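Local coordinates for protein gamma-D-glutamyl-L-lysine dipeptidyl-peptidase (Bacillus cereus ATCC 10987, PDB 3H41) that probably hydrolyses the gamma-D-glutamyl-L-lysine bond of murein peptides during cell wall degradation, releasing the dipeptide L-Ala-gamma-D-Glu, at residues D23-R26 with P31-T34; K44-D49 with P203-G208; E50-T55 with R284-V289. All coordinates share one frame; numbering follows the deposited sequence. Where two conformers were deposited one is given.

From the N terminus, the chain first folds back in contact 1, a local closure in which the loop after strand 15-19 packs on the short helix 30-33. It runs on through helix 39-45 into helix 48-56, and from there two long loops are closed on the NlpC/P60 domain: contact 2 at 203-208 and contact 3 at 284-289. These two cross, because their segments alternate along the chain, and their centres lie only about 5 Å apart. R26 of contact 1 joins the group through a probable hydrogen bond to E50. Contacts 2 and 3 tie helices 39-45 and 48-56 to NlpC/P60 loops, one carrying W206 and A207 of the ligand pocket; contact 1 stays within the N-terminal part.

Contact 1. Residues D23-R26 with P31-T34; sequences DSLR and PSAT
L25 and A33 bring the two backbones closest, with their CA atoms 8.2 Å apart, as the extended chain at L25-R26 passes a short, weakly bonded turn of helix at 31-33. Side chains bridge that separation. CD1 of L25 rests on CB of A33 at 3.5 Å, and CD2 reaches the same methyl at 4.0 Å, so the leucine fork meets the alanine with both prongs. CG of L25 stands anti to its own carbonyl carbon (chi1 -67°), which turns the fork toward the helix. A branched leucine can span the distance, and alanine, with a single methyl, lets it come close to the helical backbone. The indole-bearing residues W19 and W79 also touch L25 and extend the apolar surroundings. S32 sits beside the pair, its OG 4.3 Å from CD2 of L25. This is mere proximity, since OG is hydrogen-bonded to the carbonyl of D29, which satisfies the hydroxyl of this buried serine. Q104 NE2 bonds to the carbonyl oxygens of both S32 and T34. R26, which follows L25, forms a salt bridge from NE to OD2 of D29. No hydrogen bond joins the two segments, so their direct contact is apolar and small, 87 Å² in all, while OG of S32 and NE of R26 both find a partner in D29, between the segments.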
ATOM      1  N   ASP A  23      -1.504 -15.048 -15.747  1.00 17.60           N
ATOM      2  CA  ASP A  23      -2.484 -16.137 -15.933  0.50 20.24           C
ATOM      3  C   ASP A  23      -2.585 -17.097 -14.771  1.00 20.90           C
ATOM      4  O   ASP A  23      -2.800 -18.307 -14.981  1.00 23.24           O
ATOM      5  CB  ASP A  23      -2.104 -17.007 -17.138  0.50 22.01           C
ATOM      6  CG  ASP A  23      -1.988 -16.230 -18.388  0.50 21.32           C
ATOM      7  OD1 ASP A  23      -3.021 -15.678 -18.801  0.50 16.26           O
ATOM      8  OD2 ASP A  23      -0.866 -16.198 -18.949  0.50 20.93           O
ATOM      9  N   SER A  24      -2.415 -16.605 -13.545  1.00 20.18           N
ATOM     10  CA  SER A  24      -2.404 -17.489 -12.370  1.00 19.79           C
ATOM     11  C   SER A  24      -3.641 -17.315 -11.506  1.00 18.90           C
ATOM     12  O   SER A  24      -3.658 -17.759 -10.365  1.00 23.43           O
ATOM     13  CB  SER A  24      -1.162 -17.205 -11.524  1.00 21.74           C
ATOM     14  OG  SER A  24      -0.027 -17.614 -12.263  1.00 26.47           O
ATOM     15  N   LEU A  25      -4.677 -16.688 -12.039  1.00 14.93           N
ATOM     16  CA  LEU A  25      -5.864 -16.390 -11.217  1.00 15.05           C
ATOM     17  C   LEU A  25      -6.662 -17.663 -10.964  1.00 15.68           C
ATOM     18  O   LEU A  25      -6.800 -18.481 -11.855  1.00 15.79           O
ATOM     19  CB  LEU A  25      -6.812 -15.442 -11.950  1.00 17.56           C
ATOM     20  CG  LEU A  25      -6.434 -14.000 -12.262  1.00 22.88           C
ATOM     21  CD1 LEU A  25      -7.507 -13.364 -13.136  1.00 17.65           C
ATOM     22  CD2 LEU A  25      -6.303 -13.216 -11.003  1.00 16.80           C
ATOM     23  N   ARG A  26      -7.221 -17.820  -9.774  1.00 11.80           N
ATOM     24  CA  ARG A  26      -8.352 -18.721  -9.575  1.00 10.31           C
ATOM     25  C   ARG A  26      -9.644 -17.990  -9.881  1.00 15.21           C
ATOM     26  O   ARG A  26      -9.680 -16.752  -9.893  1.00 15.89           O
ATOM     27  CB  ARG A  26      -8.402 -19.159  -8.116  1.00 11.86           C
ATOM     28  CG  ARG A  26      -7.164 -19.824  -7.605  1.00 12.63           C
ATOM     29  CD  ARG A  26      -7.227 -19.863  -6.070  1.00 13.03           C
ATOM     30  NE  ARG A  26      -7.183 -18.523  -5.507  1.00 11.18           N
ATOM     31  CZ  ARG A  26      -7.071 -18.253  -4.215  1.00 11.45           C
ATOM     32  NH1 ARG A  26      -7.041 -19.236  -3.311  1.00 10.85           N
ATOM     33  NH2 ARG A  26      -6.972 -16.984  -3.831  1.00 14.47           N
ATOM     34  N   PRO A  31     -12.497 -10.904  -9.092  1.00 12.95           N
ATOM     35  CA  PRO A  31     -12.799  -9.509  -8.726  1.00 12.09           C
ATOM     36  C   PRO A  31     -11.575  -8.615  -8.396  1.00 12.12           C
ATOM     37  O   PRO A  31     -11.690  -7.385  -8.370  1.00 12.28           O
ATOM     38  CB  PRO A  31     -13.720  -9.637  -7.512  1.00 14.52           C
ATOM     39  CG  PRO A  31     -14.156 -11.062  -7.445  1.00 16.43           C
ATOM     40  CD  PRO A  31     -13.225 -11.884  -8.252  1.00 17.10           C
ATOM     41  N   SER A  32     -10.416  -9.219  -8.214  1.00 11.59           N
ATOM     42  CA  SER A  32      -9.173  -8.452  -8.134  1.00 10.68           C
ATOM     43  C   SER A  32      -8.607  -8.045  -9.499  1.00 12.89           C
ATOM     44  O   SER A  32      -7.726  -7.149  -9.556  1.00 11.29           O
ATOM     45  CB  SER A  32      -8.099  -9.234  -7.329  1.00 11.03           C
ATOM     46  OG  SER A  32      -7.521 -10.251  -8.109  1.00 11.26           O
ATOM     47  N   ALA A  33      -9.058  -8.704 -10.575  1.00 14.16           N
ATOM     48  CA  ALA A  33      -8.381  -8.594 -11.886  1.00 12.49           C
ATOM     49  C   ALA A  33      -9.176  -7.796 -12.927  1.00 14.38           C
ATOM     50  O   ALA A  33      -8.670  -7.550 -14.017  1.00 15.87           O
ATOM     51  CB  ALA A  33      -8.061  -9.964 -12.405  1.00 12.02           C
ATOM     52  N   THR A  34     -10.400  -7.414 -12.588  1.00 12.76           N
ATOM     53  CA  THR A  34     -11.284  -6.667 -13.482  1.00 14.10           C
ATOM     54  C   THR A  34     -11.021  -5.165 -13.357  1.00 15.15           C
ATOM     55  O   THR A  34     -10.314  -4.719 -12.448  1.00 13.03           O
ATOM     56  CB  THR A  34     -12.759  -6.943 -13.138  1.00 15.54           C
ATOM     57  OG1 THR A  34     -12.987  -6.703 -11.719  1.00 13.62           O
ATOM     58  CG2 THR A  34     -13.124  -8.388 -13.505  1.00 13.94           C
TER

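Contact 2. Residues K44-D49 with P203-G208; sequences KSMTLD and PYIWAG. With DGL (D-glutamic acid), chain C; ALA (alanine), chain B.
CE of selenomethionine M46 meets CD1 of I205 at 3.7 Å, where the junction of two N-terminal helices rests on a substrate-binding loop of the NlpC/P60 cysteine peptidase domain. The two side chains cross at about a right angle and touch only through these terminal methyls. Flexible M46 bends at its last torsion, chi3 -80°, to present CE, while I205, with CG1 anti to its backbone N (chi1 -163°), sends CD1 toward M46. K51 and L54 of helix 48-56 also pack on I205, which suits a branched residue buried among aliphatic chains. On the exposed side, K44 reaches toward P203, with NZ 4.5 Å from CG.

Beyond I205 the chain makes a type II beta turn to G208, closed by G208 N bonding to I205 O at 3.0 Å. This turn presents W206 and A207 to the ligand. One face of the indole carries the bound L-Ala-D-Glu dipeptide: CB of its alanine lies 3.5 Å above the ring plane and off toward the rim, and the amide nitrogen of the D-glutamate, joined to the alanine carbonyl carbon, lies over the same face. OH of Y204 sits at the indole edge, in plane, and is hydrogen-bonded to the oxidised cysteine at position 216, the presumed nucleophile. T55 packs against W206, and a weak bond links A207 N to D215. In the alanine pocket, CB of A207 approaches the ligand CB to 3.9 Å.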
ATOM      1  N   LYS A  44     -13.368 -10.737   1.178  1.00 13.99           N
ATOM      2  CA  LYS A  44     -14.392 -11.226   2.087  1.00 13.87           C
ATOM      3  C   LYS A  44     -14.971 -12.580   1.628  1.00 15.64           C
ATOM      4  O   LYS A  44     -15.516 -13.300   2.428  1.00 15.74           O
ATOM      5  CB  LYS A  44     -15.488 -10.166   2.311  1.00 16.57           C
ATOM      6  CG  LYS A  44     -14.922  -8.978   3.085  1.00 22.08           C
ATOM      7  CD  LYS A  44     -15.946  -7.971   3.598  1.00 28.17           C
ATOM      8  CE  LYS A  44     -15.246  -6.799   4.372  1.00 35.33           C
ATOM      9  NZ  LYS A  44     -14.078  -7.145   5.314  1.00 29.29           N
ATOM     10  N   SER A  45     -14.816 -12.919   0.351  1.00 14.30           N
ATOM     11  CA  SER A  45     -15.293 -14.183  -0.206  0.60 13.13           C
ATOM     12  C   SER A  45     -14.371 -15.366   0.125  1.00 12.51           C
ATOM     13  O   SER A  45     -14.791 -16.517   0.040  1.00 13.55           O
ATOM     14  CB  SER A  45     -15.431 -14.081  -1.726  0.60 12.98           C
ATOM     15  OG  SER A  45     -14.178 -14.002  -2.390  0.60 11.93           O
HETATM   16  N   MSE A  46     -13.114 -15.072   0.464  1.00 14.15           N
HETATM   17  CA  MSE A  46     -12.107 -16.112   0.651  1.00 12.35           C
HETATM   18  C   MSE A  46     -12.100 -16.734   2.047  1.00 15.24           C
HETATM   19  O   MSE A  46     -12.164 -16.047   3.086  1.00 14.10           O
HETATM   20  CB  MSE A  46     -10.710 -15.562   0.339  1.00 13.40           C
HETATM   21  CG  MSE A  46     -10.414 -15.486  -1.156  1.00 13.44           C
HETATM   22 SE   MSE A  46      -8.599 -14.904  -1.407  0.75  9.04          SE
HETATM   23  CE  MSE A  46      -8.763 -12.944  -1.157  1.00 20.91           C
ATOM     24  N   THR A  47     -12.023 -18.053   2.062  1.00 12.04           N
ATOM     25  CA  THR A  47     -11.710 -18.773   3.273  1.00 12.98           C
ATOM     26  C   THR A  47     -10.266 -18.488   3.695  1.00 11.36           C
ATOM     27  O   THR A  47      -9.437 -17.986   2.901  1.00 12.35           O
ATOM     28  CB  THR A  47     -11.815 -20.261   3.080  1.00  9.98           C
ATOM     29  OG1 THR A  47     -10.873 -20.667   2.062  1.00 12.58           O
ATOM     30  CG2 THR A  47     -13.268 -20.731   2.743  1.00 13.38           C
ATOM     31  N   LEU A  48      -9.938 -18.851   4.924  1.00 11.79           N
ATOM     32  CA  LEU A  48      -8.541 -18.804   5.376  1.00  9.58           C
ATOM     33  C   LEU A  48      -7.589 -19.555   4.445  1.00  9.28           C
ATOM     34  O   LEU A  48      -6.530 -19.015   4.066  1.00 11.25           O
ATOM     35  CB  LEU A  48      -8.382 -19.265   6.833  1.00 11.34           C
ATOM     36  CG  LEU A  48      -6.972 -19.294   7.388  1.00 15.87           C
ATOM     37  CD1 LEU A  48      -6.335 -17.862   7.360  1.00 18.31           C
ATOM     38  CD2 LEU A  48      -6.913 -19.932   8.791  1.00 17.57           C
ATOM     39  N   ASP A  49      -7.923 -20.805   4.109  1.00 12.19           N
ATOM     40  CA  ASP A  49      -7.059 -21.602   3.235  1.00 13.99           C
ATOM     41  C   ASP A  49      -6.847 -20.875   1.906  1.00 12.05           C
ATOM     42  O   ASP A  49      -5.749 -20.900   1.347  1.00 10.61           O
ATOM     43  CB  ASP A  49      -7.664 -22.987   2.934  1.00 13.25           C
ATOM     44  CG  ASP A  49      -7.538 -23.972   4.091  1.00 16.68           C
ATOM     45  OD1 ASP A  49      -6.585 -23.873   4.892  1.00 17.05           O
ATOM     46  OD2 ASP A  49      -8.421 -24.857   4.194  1.00 16.92           O
ATOM     47  N   PRO A 203      -8.755  -6.869   8.002  1.00 11.07           N
ATOM     48  CA  PRO A 203      -8.135  -8.177   7.746  1.00 10.69           C
ATOM     49  C   PRO A 203      -6.936  -8.144   6.842  1.00 10.90           C
ATOM     50  O   PRO A 203      -6.898  -7.410   5.841  1.00 12.33           O
ATOM     51  CB  PRO A 203      -9.286  -8.988   7.121  1.00 12.48           C
ATOM     52  CG  PRO A 203     -10.481  -8.331   7.655  1.00 12.13           C
ATOM     53  CD  PRO A 203     -10.161  -6.896   7.553  1.00 13.20           C
ATOM     54  N   TYR A 204      -5.949  -8.944   7.226  1.00 10.12           N
ATOM     55  CA  TYR A 204      -4.716  -9.143   6.484  1.00  9.39           C
ATOM     56  C   TYR A 204      -4.934  -9.764   5.124  1.00 10.29           C
ATOM     57  O   TYR A 204      -5.820 -10.578   4.957  1.00 11.22           O
ATOM     58  CB  TYR A 204      -3.831 -10.058   7.325  1.00 10.56           C
ATOM     59  CG  TYR A 204      -2.462 -10.440   6.786  1.00 12.43           C
ATOM     60  CD1 TYR A 204      -2.312 -11.445   5.825  1.00 16.13           C
ATOM     61  CD2 TYR A 204      -1.312  -9.857   7.314  1.00 17.68           C
ATOM     62  CE1 TYR A 204      -1.037 -11.800   5.357  1.00 13.13           C
ATOM     63  CE2 TYR A 204      -0.055 -10.240   6.886  1.00 12.41           C
ATOM     64  CZ  TYR A 204       0.076 -11.195   5.908  1.00 14.97           C
ATOM     65  OH  TYR A 204       1.352 -11.549   5.544  1.00 18.38           O
ATOM     66  N   ILE A 205      -4.131  -9.368   4.145  1.00 12.47           N
ATOM     67  CA  ILE A 205      -4.024 -10.138   2.904  1.00 11.63           C
ATOM     68  C   ILE A 205      -2.542 -10.085   2.466  1.00 11.72           C
ATOM     69  O   ILE A 205      -1.901  -9.064   2.556  1.00 10.31           O
ATOM     70  CB  ILE A 205      -5.027  -9.638   1.822  1.00 10.89           C
ATOM     71  CG1 ILE A 205      -5.235 -10.668   0.675  1.00 13.16           C
ATOM     72  CG2 ILE A 205      -4.615  -8.290   1.273  1.00 10.39           C
ATOM     73  CD1 ILE A 205      -5.965 -11.936   1.114  1.00 13.12           C
ATOM     74  N   TRP A 206      -2.020 -11.203   1.994  1.00 13.65           N
ATOM     75  CA  TRP A 206      -0.668 -11.252   1.431  1.00 12.63           C
ATOM     76  C   TRP A 206      -0.522 -10.245   0.294  1.00  9.89           C
ATOM     77  O   TRP A 206      -1.402 -10.097  -0.535  1.00 13.55           O
ATOM     78  CB  TRP A 206      -0.360 -12.666   0.958  1.00 11.63           C
ATOM     79  CG  TRP A 206       1.038 -12.947   0.504  1.00 11.17           C
ATOM     80  CD1 TRP A 206       1.421 -13.271  -0.765  1.00 12.77           C
ATOM     81  CD2 TRP A 206       2.221 -13.014   1.306  1.00 12.93           C
ATOM     82  NE1 TRP A 206       2.750 -13.520  -0.813  1.00 10.75           N
ATOM     83  CE2 TRP A 206       3.276 -13.398   0.450  1.00 13.94           C
ATOM     84  CE3 TRP A 206       2.489 -12.803   2.660  1.00 14.52           C
ATOM     85  CZ2 TRP A 206       4.583 -13.523   0.890  1.00 16.87           C
ATOM     86  CZ3 TRP A 206       3.782 -12.972   3.113  1.00 20.85           C
ATOM     87  CH2 TRP A 206       4.815 -13.349   2.231  1.00 17.17           C
ATOM     88  N   ALA A 207       0.621  -9.561   0.297  1.00 12.58           N
ATOM     89  CA  ALA A 207       0.928  -8.524  -0.656  1.00 12.80           C
ATOM     90  C   ALA A 207       0.036  -7.275  -0.540  1.00 11.44           C
ATOM     91  O   ALA A 207       0.114  -6.399  -1.360  1.00 10.29           O
ATOM     92  CB  ALA A 207       0.918  -9.103  -2.165  1.00 10.62           C
ATOM     93  N   GLY A 208      -0.783  -7.174   0.500  1.00  9.28           N
ATOM     94  CA  GLY A 208      -1.788  -6.104   0.581  1.00 10.95           C
ATOM     95  C   GLY A 208      -1.062  -4.785   0.804  1.00 12.15           C
ATOM     96  O   GLY A 208      -0.197  -4.705   1.633  1.00 12.45           O
TER
HETATM   97  N   DGL C 502       5.608  -9.661   1.906  1.00 24.22           N
HETATM   98  CA  DGL C 502       6.307 -10.262   3.045  1.00 23.96           C
HETATM   99  C   DGL C 502       7.594  -9.550   3.338  1.00 23.96           C
HETATM  100  O   DGL C 502       8.551 -10.135   3.864  1.00 25.21           O
HETATM  101  CB  DGL C 502       5.398 -10.248   4.284  1.00 24.81           C
HETATM  102  CG  DGL C 502       5.973 -11.005   5.497  1.00 27.78           C
HETATM  103  CD  DGL C 502       6.566 -12.381   5.200  1.00 37.79           C
HETATM  104  OE1 DGL C 502       5.903 -13.370   5.562  1.00 32.93           O
HETATM  105  OE2 DGL C 502       7.698 -12.507   4.658  1.00 35.20           O
HETATM  106  OXT DGL C 502       7.693  -8.338   3.108  1.00 17.13           O
HETATM  107  N   ALA B 501       6.213  -8.633  -1.582  1.00 19.96           N
HETATM  108  CA  ALA B 501       5.310  -9.158  -0.465  1.00 24.53           C
HETATM  109  C   ALA B 501       6.147  -9.703   0.687  1.00 24.79           C
HETATM  110  O   ALA B 501       7.276 -10.167   0.475  1.00 22.52           O
HETATM  111  CB  ALA B 501       4.395 -10.266  -0.980  1.00 24.67           C

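Contact 3. Residues E50-T55 with R284-V289; sequences EKLWLT and RAERSV
The carboxylate of E286 is the flat side-chain group that takes part here, and L52 lies off one of its faces: CD1 of L52 comes within 4.1 Å of OE2, well out of the carboxylate plane. The two side chains cross at about a right angle. E286 starts away from the helix, and a bend at chi2 of 83° folds its carboxylate back over the leucine. The other methyl of L52, CD2, packs on CB of A285 at 3.9 Å. CB of K51, one residue earlier on the helix, stands 4.3 Å from CB of A285, so A285 fits against the helix between neighbouring side chains; its small size allows this close approach, and L48 covers it too. The long chain of K51 then extends past A285 to a water. That water accepts from NZ at 2.9 Å and donates to the carbonyl O of A285 at 2.7 Å, the polar link between the segments. A285 and E286 occupy the middle of a type I beta turn, closed by R287 N bonding to R284 O at 2.9 Å. Backbone bonds from R287 to Y204 and from V289 to G201 and L202 hold the rest of the loop. The arrangement is a helix-to-turn packing at the surface: helix 48-56 packs against the loop joining antiparallel strands 278-281 and 290-293 of the NlpC/P60 sheet, the first of which carries the proposed active-site residue H281.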
ATOM      1  N   GLU A  50      -7.910 -20.248   1.398  1.00 11.43           N
ATOM      2  CA  GLU A  50      -7.806 -19.551   0.083  1.00 12.09           C
ATOM      3  C   GLU A  50      -6.880 -18.314   0.165  1.00 10.77           C
ATOM      4  O   GLU A  50      -6.129 -18.029  -0.785  1.00 10.05           O
ATOM      5  CB  GLU A  50      -9.162 -19.204  -0.466  1.00 12.94           C
ATOM      6  CG  GLU A  50      -9.864 -20.421  -1.041  1.00  9.65           C
ATOM      7  CD  GLU A  50     -11.323 -20.212  -1.232  1.00 12.81           C
ATOM      8  OE1 GLU A  50     -11.973 -19.681  -0.293  1.00 13.59           O
ATOM      9  OE2 GLU A  50     -11.834 -20.587  -2.318  1.00 16.42           O
ATOM     10  N   LYS A  51      -6.892 -17.637   1.314  1.00 10.14           N
ATOM     11  CA  LYS A  51      -5.982 -16.527   1.543  1.00 10.49           C
ATOM     12  C   LYS A  51      -4.544 -17.018   1.668  1.00 12.76           C
ATOM     13  O   LYS A  51      -3.601 -16.413   1.098  1.00 11.11           O
ATOM     14  CB  LYS A  51      -6.398 -15.757   2.800  1.00 10.29           C
ATOM     15  CG  LYS A  51      -7.652 -14.931   2.630  1.00 13.67           C
ATOM     16  CD  LYS A  51      -7.994 -14.158   3.901  1.00 10.89           C
ATOM     17  CE  LYS A  51      -9.240 -13.263   3.667  1.00 12.79           C
ATOM     18  NZ  LYS A  51      -9.746 -12.751   4.999  1.00 14.13           N
ATOM     19  N   LEU A  52      -4.357 -18.111   2.402  1.00 12.18           N
ATOM     20  CA  LEU A  52      -2.990 -18.647   2.640  1.00 11.75           C
ATOM     21  C   LEU A  52      -2.315 -19.141   1.380  1.00 12.55           C
ATOM     22  O   LEU A  52      -1.100 -19.035   1.248  1.00 13.53           O
ATOM     23  CB  LEU A  52      -2.993 -19.755   3.699  1.00 10.87           C
ATOM     24  CG  LEU A  52      -3.310 -19.283   5.128  1.00 16.08           C
ATOM     25  CD1 LEU A  52      -3.553 -20.473   6.069  1.00 16.25           C
ATOM     26  CD2 LEU A  52      -2.178 -18.366   5.671  1.00 15.93           C
ATOM     27  N   TRP A  53      -3.103 -19.655   0.440  1.00 12.85           N
ATOM     28  CA  TRP A  53      -2.581 -20.046  -0.887  1.00 11.24           C
ATOM     29  C   TRP A  53      -1.800 -18.956  -1.613  1.00 11.52           C
ATOM     30  O   TRP A  53      -0.801 -19.226  -2.274  1.00 10.76           O
ATOM     31  CB  TRP A  53      -3.730 -20.461  -1.766  1.00 11.69           C
ATOM     32  CG  TRP A  53      -3.386 -20.838  -3.190  1.00 10.90           C
ATOM     33  CD1 TRP A  53      -2.975 -22.073  -3.614  1.00 16.20           C
ATOM     34  CD2 TRP A  53      -3.533 -20.034  -4.386  1.00 13.05           C
ATOM     35  NE1 TRP A  53      -2.837 -22.094  -4.973  1.00 12.44           N
ATOM     36  CE2 TRP A  53      -3.165 -20.858  -5.484  1.00 12.70           C
ATOM     37  CE3 TRP A  53      -3.935 -18.716  -4.637  1.00 12.91           C
ATOM     38  CZ2 TRP A  53      -3.178 -20.396  -6.835  1.00 13.98           C
ATOM     39  CZ3 TRP A  53      -3.967 -18.246  -5.979  1.00 14.23           C
ATOM     40  CH2 TRP A  53      -3.579 -19.091  -7.055  1.00 14.84           C
ATOM     41  N   LEU A  54      -2.270 -17.718  -1.479  1.00 12.57           N
ATOM     42  CA  LEU A  54      -1.538 -16.564  -2.043  1.00 12.79           C
ATOM     43  C   LEU A  54      -0.084 -16.503  -1.608  1.00 11.95           C
ATOM     44  O   LEU A  54       0.793 -16.267  -2.446  1.00 13.89           O
ATOM     45  CB  LEU A  54      -2.271 -15.260  -1.710  1.00 13.83           C
ATOM     46  CG  LEU A  54      -3.678 -15.189  -2.316  1.00 18.69           C
ATOM     47  CD1 LEU A  54      -4.465 -14.006  -1.688  1.00 10.36           C
ATOM     48  CD2 LEU A  54      -3.567 -15.070  -3.836  1.00  8.91           C
ATOM     49  N   THR A  55       0.176 -16.752  -0.313  1.00 10.65           N
ATOM     50  CA  THR A  55       1.516 -16.830   0.254  1.00 11.91           C
ATOM     51  C   THR A  55       2.200 -18.165  -0.059  1.00 10.80           C
ATOM     52  O   THR A  55       3.314 -18.212  -0.565  1.00 11.63           O
ATOM     53  CB  THR A  55       1.461 -16.727   1.816  1.00 11.43           C
ATOM     54  OG1 THR A  55       0.746 -15.528   2.180  1.00 12.63           O
ATOM     55  CG2 THR A  55       2.855 -16.740   2.397  1.00 11.83           C
ATOM     56  N   ARG A 284      -0.938 -11.573  10.128  1.00 13.40           N
ATOM     57  CA  ARG A 284      -1.058 -12.836   9.397  0.70 14.39           C
ATOM     58  C   ARG A 284      -2.509 -13.000   8.952  1.00 14.71           C
ATOM     59  O   ARG A 284      -3.407 -12.337   9.485  1.00 13.96           O
ATOM     60  CB  ARG A 284      -0.637 -14.022  10.293  0.70 16.46           C
ATOM     61  CG  ARG A 284      -1.484 -14.177  11.573  0.70 19.74           C
ATOM     62  CD  ARG A 284      -1.152 -15.436  12.397  0.70 30.16           C
ATOM     63  NE  ARG A 284       0.287 -15.607  12.554  0.70 39.16           N
ATOM     64  CZ  ARG A 284       0.932 -16.775  12.536  0.70 48.36           C
ATOM     65  NH1 ARG A 284       0.284 -17.934  12.355  0.70 48.54           N
ATOM     66  NH2 ARG A 284       2.253 -16.780  12.684  0.70 46.55           N
ATOM     67  N   ALA A 285      -2.753 -13.895   8.005  1.00 11.43           N
ATOM     68  CA  ALA A 285      -4.081 -14.045   7.419  1.00 13.02           C
ATOM     69  C   ALA A 285      -5.199 -14.377   8.412  1.00 13.23           C
ATOM     70  O   ALA A 285      -6.349 -14.072   8.176  1.00 10.62           O
ATOM     71  CB  ALA A 285      -4.071 -15.073   6.303  1.00 13.30           C
ATOM     72  N   GLU A 286      -4.835 -15.024   9.517  1.00 17.31           N
ATOM     73  CA  GLU A 286      -5.820 -15.420  10.506  1.00 16.30           C
ATOM     74  C   GLU A 286      -6.343 -14.188  11.234  1.00 17.79           C
ATOM     75  O   GLU A 286      -7.325 -14.283  11.951  1.00 18.65           O
ATOM     76  CB  GLU A 286      -5.217 -16.397  11.526  1.00 16.45           C
ATOM     77  CG  GLU A 286      -4.932 -17.794  11.004  1.00 18.19           C
ATOM     78  CD  GLU A 286      -3.618 -17.955  10.257  1.00 22.40           C
ATOM     79  OE1 GLU A 286      -2.899 -16.961   9.972  1.00 21.22           O
ATOM     80  OE2 GLU A 286      -3.315 -19.103   9.910  1.00 21.59           O
ATOM     81  N   ARG A 287      -5.679 -13.042  11.080  1.00 15.54           N
ATOM     82  CA  ARG A 287      -5.959 -11.905  11.919  1.00 18.53           C
ATOM     83  C   ARG A 287      -6.093 -10.584  11.137  1.00 16.16           C
ATOM     84  O   ARG A 287      -6.244 -10.588   9.894  1.00 17.22           O
ATOM     85  CB  ARG A 287      -4.901 -11.847  13.017  1.00 22.88           C
ATOM     86  CG  ARG A 287      -4.914 -13.157  13.893  1.00 31.42           C
ATOM     87  CD  ARG A 287      -4.816 -12.912  15.369  1.00 31.68           C
ATOM     88  NE  ARG A 287      -3.531 -12.333  15.742  1.00 37.14           N
ATOM     89  CZ  ARG A 287      -2.383 -12.998  15.862  1.00 42.76           C
ATOM     90  NH1 ARG A 287      -2.316 -14.312  15.630  1.00 41.64           N
ATOM     91  NH2 ARG A 287      -1.282 -12.336  16.229  1.00 39.66           N
ATOM     92  N   SER A 288      -6.151  -9.486  11.890  1.00 14.58           N
ATOM     93  CA  SER A 288      -6.367  -8.158  11.350  1.00 13.33           C
ATOM     94  C   SER A 288      -5.373  -7.219  11.978  1.00 14.78           C
ATOM     95  O   SER A 288      -4.693  -7.580  12.953  1.00 13.62           O
ATOM     96  CB  SER A 288      -7.761  -7.666  11.708  1.00 16.57           C
ATOM     97  OG  SER A 288      -8.728  -8.530  11.165  1.00 25.73           O
ATOM     98  N   VAL A 289      -5.313  -6.002  11.450  1.00 14.53           N
ATOM     99  CA  VAL A 289      -4.488  -4.965  12.058  1.00 11.98           C
ATOM    100  C   VAL A 289      -4.832  -4.895  13.560  1.00 11.94           C
ATOM    101  O   VAL A 289      -6.005  -4.747  13.961  1.00 10.60           O
ATOM    102  CB  VAL A 289      -4.657  -3.592  11.393  1.00 12.78           C
ATOM    103  CG1 VAL A 289      -3.879  -2.539  12.185  1.00  8.95           C
ATOM    104  CG2 VAL A 289      -4.172  -3.654   9.921  1.00 14.13           C
TER
HETATM  105  O   HOH W   1      -7.473 -12.064   6.675  1.00 13.96           O